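Local coordinates for protein glycogen synthase (Cyanobacterium sp. CLg1, PDB 6GNF) that is a bacterial glycogen (starch) synthase of two Rossmann-like domains, modelled here with ADP and a glycan bound, at residues L47-C59 against F92-V104. Sequence-based numbering, arbitrary orientation.
Sequences LPEELAKIGHKVC and FHSYKKGVDHIWV
The beta-hairpin 92-96/99-104 of the N-terminal Rossmann-like domain packs its type I' turn, K96 to V99, against the C-terminal turns of helix 47-54, and V99 makes most of the apolar contact. Its CG2, anti to the carbonyl carbon, reaches the helix backbone 3.7 Å from E49 CA and lies 3.9 Å from A52 CB. CG1, anti to the backbone N (chi1 -176°), sits in the corner between helix and strand, facing V58 O at 3.8 Å and also touching P48 CB at 4.3 Å. At the turn, A52 CB abuts G98 O at 3.4 Å, while water 1 donates to both E49 O and K97 O.

A Schellman motif at G55, with positive phi, ends the helix and leads into strand 57-59. That strand runs parallel to 99-104, their short axes 29° apart, whereas the hairpin itself is antiparallel; strand 99-104 is where the mixed sheet passes from antiparallel pairing with 92-96 to parallel pairing with 57-59. D100 N gives V58 O a weak but fairly straight hydrogen bond (3.4 Å), and C59 CA makes a CH...O contact with D100 O at 3.0 Å. The side chains of C59 and D100 share one sheet face. There D100 OD1 accepts a bond from H93 NE2 through its anti lone pair, nearly in the imidazole plane, and also takes the amide of G153.

E49 extends beyond CG beside the hairpin turn, its carboxylate against the aliphatic K97 CD. OE2 forms a salt bridge with K306; OE1 receives water 3, which donates to K96 O as well and is hydrogen-bonded to H101 NE2 at 2.7 Å.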
# COMPACT_ATOMS: atom_id res chain seq x y z
N LEU A 47 -6.31 -0.46 10.64
CA LEU A 47 -7.51 0.39 10.71
C LEU A 47 -8.72 -0.41 11.24
O LEU A 47 -9.39 0.06 12.16
CB LEU A 47 -7.77 1.07 9.36
CG LEU A 47 -9.07 1.88 9.20
CD1 LEU A 47 -9.26 2.90 10.32
CD2 LEU A 47 -9.09 2.57 7.84
N PRO A 48 -8.98 -1.61 10.69
CA PRO A 48 -10.08 -2.40 11.25
C PRO A 48 -9.92 -2.74 12.73
O PRO A 48 -10.92 -2.74 13.46
CB PRO A 48 -10.06 -3.67 10.40
CG PRO A 48 -9.57 -3.18 9.08
CD PRO A 48 -8.47 -2.22 9.45
N GLU A 49 -8.70 -3.03 13.17
CA GLU A 49 -8.45 -3.31 14.58
C GLU A 49 -8.77 -2.11 15.46
O GLU A 49 -9.34 -2.27 16.53
CB GLU A 49 -7.01 -3.79 14.81
CG GLU A 49 -6.80 -5.24 14.38
CD GLU A 49 -5.38 -5.77 14.56
OE1 GLU A 49 -5.12 -6.88 14.04
OE2 GLU A 49 -4.52 -5.09 15.15
N GLU A 50 -8.45 -0.91 14.98
CA GLU A 50 -8.74 0.31 15.74
C GLU A 50 -10.24 0.56 15.79
O GLU A 50 -10.78 0.93 16.81
CB GLU A 50 -8.01 1.51 15.13
CG GLU A 50 -8.25 2.84 15.85
CD GLU A 50 -7.72 2.87 17.28
OE1 GLU A 50 -6.84 2.05 17.61
OE2 GLU A 50 -8.21 3.71 18.09
N LEU A 51 -10.91 0.33 14.67
CA LEU A 51 -12.37 0.50 14.61
C LEU A 51 -13.10 -0.47 15.54
O LEU A 51 -14.13 -0.11 16.11
CB LEU A 51 -12.86 0.35 13.17
CG LEU A 51 -12.41 1.48 12.24
CD1 LEU A 51 -12.60 1.12 10.78
CD2 LEU A 51 -13.16 2.77 12.55
N ALA A 52 -12.59 -1.69 15.65
CA ALA A 52 -13.15 -2.67 16.59
C ALA A 52 -12.92 -2.25 18.02
O ALA A 52 -13.80 -2.42 18.86
CB ALA A 52 -12.54 -4.05 16.34
N LYS A 53 -11.74 -1.70 18.28
CA LYS A 53 -11.36 -1.20 19.61
C LYS A 53 -12.33 -0.11 20.08
O LYS A 53 -12.81 -0.16 21.19
CB LYS A 53 -9.92 -0.67 19.55
CG LYS A 53 -9.14 -0.81 20.84
CD LYS A 53 -7.64 -0.90 20.57
CE LYS A 53 -7.01 0.46 20.31
NZ LYS A 53 -6.69 1.20 21.58
N ILE A 54 -12.69 0.81 19.19
CA ILE A 54 -13.67 1.86 19.47
C ILE A 54 -15.06 1.28 19.76
O ILE A 54 -15.86 1.94 20.41
CB ILE A 54 -13.81 2.84 18.28
CG1 ILE A 54 -12.52 3.61 18.05
CG2 ILE A 54 -14.94 3.84 18.52
CD1 ILE A 54 -12.46 4.22 16.66
N GLY A 55 -15.35 0.07 19.27
CA GLY A 55 -16.62 -0.59 19.56
C GLY A 55 -17.48 -0.95 18.37
O GLY A 55 -18.59 -1.42 18.53
N HIS A 56 -16.98 -0.74 17.15
CA HIS A 56 -17.77 -1.06 15.96
C HIS A 56 -17.60 -2.52 15.57
O HIS A 56 -16.63 -3.17 15.99
CB HIS A 56 -17.41 -0.12 14.81
CG HIS A 56 -17.51 1.32 15.18
ND1 HIS A 56 -18.71 1.93 15.47
CD2 HIS A 56 -16.56 2.27 15.34
CE1 HIS A 56 -18.50 3.19 15.79
NE2 HIS A 56 -17.20 3.43 15.72
N LYS A 57 -18.54 -3.03 14.79
CA LYS A 57 -18.51 -4.40 14.31
C LYS A 57 -17.83 -4.41 12.96
O LYS A 57 -18.36 -3.88 11.99
CB LYS A 57 -19.92 -4.97 14.21
CG LYS A 57 -19.93 -6.45 13.91
CD LYS A 57 -21.34 -6.97 13.67
CE LYS A 57 -22.18 -6.94 14.94
NZ LYS A 57 -23.46 -7.67 14.74
N VAL A 58 -16.69 -5.10 12.89
CA VAL A 58 -15.78 -4.99 11.75
C VAL A 58 -15.33 -6.37 11.28
O VAL A 58 -15.03 -7.23 12.09
CB VAL A 58 -14.53 -4.19 12.14
CG1 VAL A 58 -13.70 -3.86 10.92
CG2 VAL A 58 -14.92 -2.91 12.87
N CYS A 59 -15.30 -6.56 9.97
CA CYS A 59 -14.73 -7.78 9.39
C CYS A 59 -13.96 -7.42 8.14
O CYS A 59 -14.14 -6.34 7.58
CB CYS A 59 -15.80 -8.81 9.07
SG CYS A 59 -16.89 -8.38 7.69
N PHE A 92 -13.81 -19.47 4.81
CA PHE A 92 -13.09 -19.80 6.03
C PHE A 92 -13.10 -18.55 6.89
O PHE A 92 -13.30 -17.45 6.38
CB PHE A 92 -11.67 -20.25 5.71
CG PHE A 92 -11.58 -21.65 5.17
CD1 PHE A 92 -12.10 -21.95 3.92
CD2 PHE A 92 -10.99 -22.65 5.91
CE1 PHE A 92 -12.02 -23.24 3.42
CE2 PHE A 92 -10.90 -23.94 5.42
CZ PHE A 92 -11.42 -24.23 4.17
N HIS A 93 -12.86 -18.73 8.18
CA HIS A 93 -13.09 -17.67 9.16
C HIS A 93 -12.05 -17.74 10.26
O HIS A 93 -11.82 -18.81 10.81
CB HIS A 93 -14.50 -17.84 9.73
CG HIS A 93 -14.89 -16.79 10.73
ND1 HIS A 93 -15.99 -16.93 11.55
CD2 HIS A 93 -14.33 -15.60 11.05
CE1 HIS A 93 -16.08 -15.87 12.33
NE2 HIS A 93 -15.09 -15.05 12.06
N SER A 94 -11.38 -16.63 10.53
CA SER A 94 -10.56 -16.48 11.72
C SER A 94 -10.96 -15.23 12.48
O SER A 94 -11.61 -14.35 11.92
CB SER A 94 -9.06 -16.51 11.40
OG SER A 94 -8.68 -15.55 10.44
N TYR A 95 -10.64 -15.21 13.78
CA TYR A 95 -11.06 -14.13 14.66
C TYR A 95 -9.90 -13.69 15.51
O TYR A 95 -9.25 -14.51 16.14
CB TYR A 95 -12.29 -14.56 15.47
CG TYR A 95 -12.84 -13.47 16.36
CD1 TYR A 95 -12.28 -13.21 17.60
CD2 TYR A 95 -13.89 -12.66 15.94
CE1 TYR A 95 -12.76 -12.19 18.41
CE2 TYR A 95 -14.39 -11.65 16.75
CZ TYR A 95 -13.84 -11.45 18.00
OH TYR A 95 -14.27 -10.43 18.81
N LYS A 96 -9.54 -12.42 15.43
CA LYS A 96 -8.35 -11.93 16.11
C LYS A 96 -8.46 -10.45 16.50
O LYS A 96 -8.72 -9.60 15.64
CB LYS A 96 -7.14 -12.13 15.21
CG LYS A 96 -5.85 -12.39 15.96
CD LYS A 96 -4.68 -12.57 15.00
CE LYS A 96 -4.18 -11.23 14.47
NZ LYS A 96 -4.00 -11.25 12.99
N LYS A 97 -8.16 -10.16 17.77
CA LYS A 97 -8.20 -8.81 18.30
C LYS A 97 -9.49 -8.08 17.93
O LYS A 97 -9.43 -6.96 17.38
CB LYS A 97 -7.00 -8.01 17.79
CG LYS A 97 -5.67 -8.46 18.34
CD LYS A 97 -4.55 -7.79 17.57
CE LYS A 97 -3.30 -7.62 18.41
NZ LYS A 97 -2.73 -8.92 18.85
N GLY A 98 -10.62 -8.75 18.15
CA GLY A 98 -11.92 -8.16 17.93
C GLY A 98 -12.34 -8.00 16.49
O GLY A 98 -13.34 -7.35 16.23
N VAL A 99 -11.57 -8.55 15.54
CA VAL A 99 -11.90 -8.45 14.12
C VAL A 99 -12.08 -9.84 13.49
O VAL A 99 -11.23 -10.73 13.70
CB VAL A 99 -10.79 -7.71 13.32
CG1 VAL A 99 -11.20 -7.55 11.87
CG2 VAL A 99 -10.50 -6.35 13.93
N ASP A 100 -13.15 -9.99 12.70
CA ASP A 100 -13.40 -11.20 11.92
C ASP A 100 -12.69 -11.11 10.58
O ASP A 100 -12.87 -10.15 9.84
CB ASP A 100 -14.89 -11.38 11.67
CG ASP A 100 -15.66 -11.64 12.94
OD1 ASP A 100 -15.72 -12.83 13.35
OD2 ASP A 100 -16.17 -10.71 13.59
N HIS A 101 -11.92 -12.14 10.26
CA HIS A 101 -11.28 -12.24 8.95
C HIS A 101 -11.94 -13.38 8.22
O HIS A 101 -11.96 -14.51 8.71
CB HIS A 101 -9.79 -12.47 9.10
CG HIS A 101 -9.11 -11.43 9.92
ND1 HIS A 101 -9.05 -10.11 9.53
CD2 HIS A 101 -8.48 -11.50 11.11
CE1 HIS A 101 -8.40 -9.41 10.44
NE2 HIS A 101 -8.04 -10.23 11.41
N ILE A 102 -12.60 -13.05 7.12
CA ILE A 102 -13.27 -14.03 6.29
C ILE A 102 -12.41 -14.24 5.06
O ILE A 102 -11.99 -13.28 4.40
CB ILE A 102 -14.66 -13.54 5.85
CG1 ILE A 102 -15.47 -13.02 7.06
CG2 ILE A 102 -15.40 -14.63 5.10
CD1 ILE A 102 -15.59 -14.00 8.18
N TRP A 103 -12.18 -15.50 4.71
CA TRP A 103 -11.33 -15.84 3.59
C TRP A 103 -12.11 -16.62 2.55
O TRP A 103 -12.72 -17.65 2.84
CB TRP A 103 -10.17 -16.70 4.06
CG TRP A 103 -9.47 -16.15 5.26
CD1 TRP A 103 -9.53 -16.63 6.52
CD2 TRP A 103 -8.58 -15.02 5.29
NE1 TRP A 103 -8.74 -15.88 7.35
CE2 TRP A 103 -8.13 -14.90 6.62
CE3 TRP A 103 -8.11 -14.13 4.33
CZ2 TRP A 103 -7.26 -13.90 7.03
CZ3 TRP A 103 -7.23 -13.12 4.74
CH2 TRP A 103 -6.81 -13.02 6.07
N VAL A 104 -12.08 -16.11 1.32
CA VAL A 104 -12.81 -16.71 0.23
C VAL A 104 -11.96 -17.81 -0.39
O VAL A 104 -10.89 -17.54 -0.93
CB VAL A 104 -13.16 -15.66 -0.84
CG1 VAL A 104 -14.00 -16.27 -1.95
CG2 VAL A 104 -13.90 -14.49 -0.19
O HOH W 1 -9.21 -4.46 17.94
O HOH W 2 -3.44 -8.50 13.30
O HOH W 3 -7.09 -8.81 13.50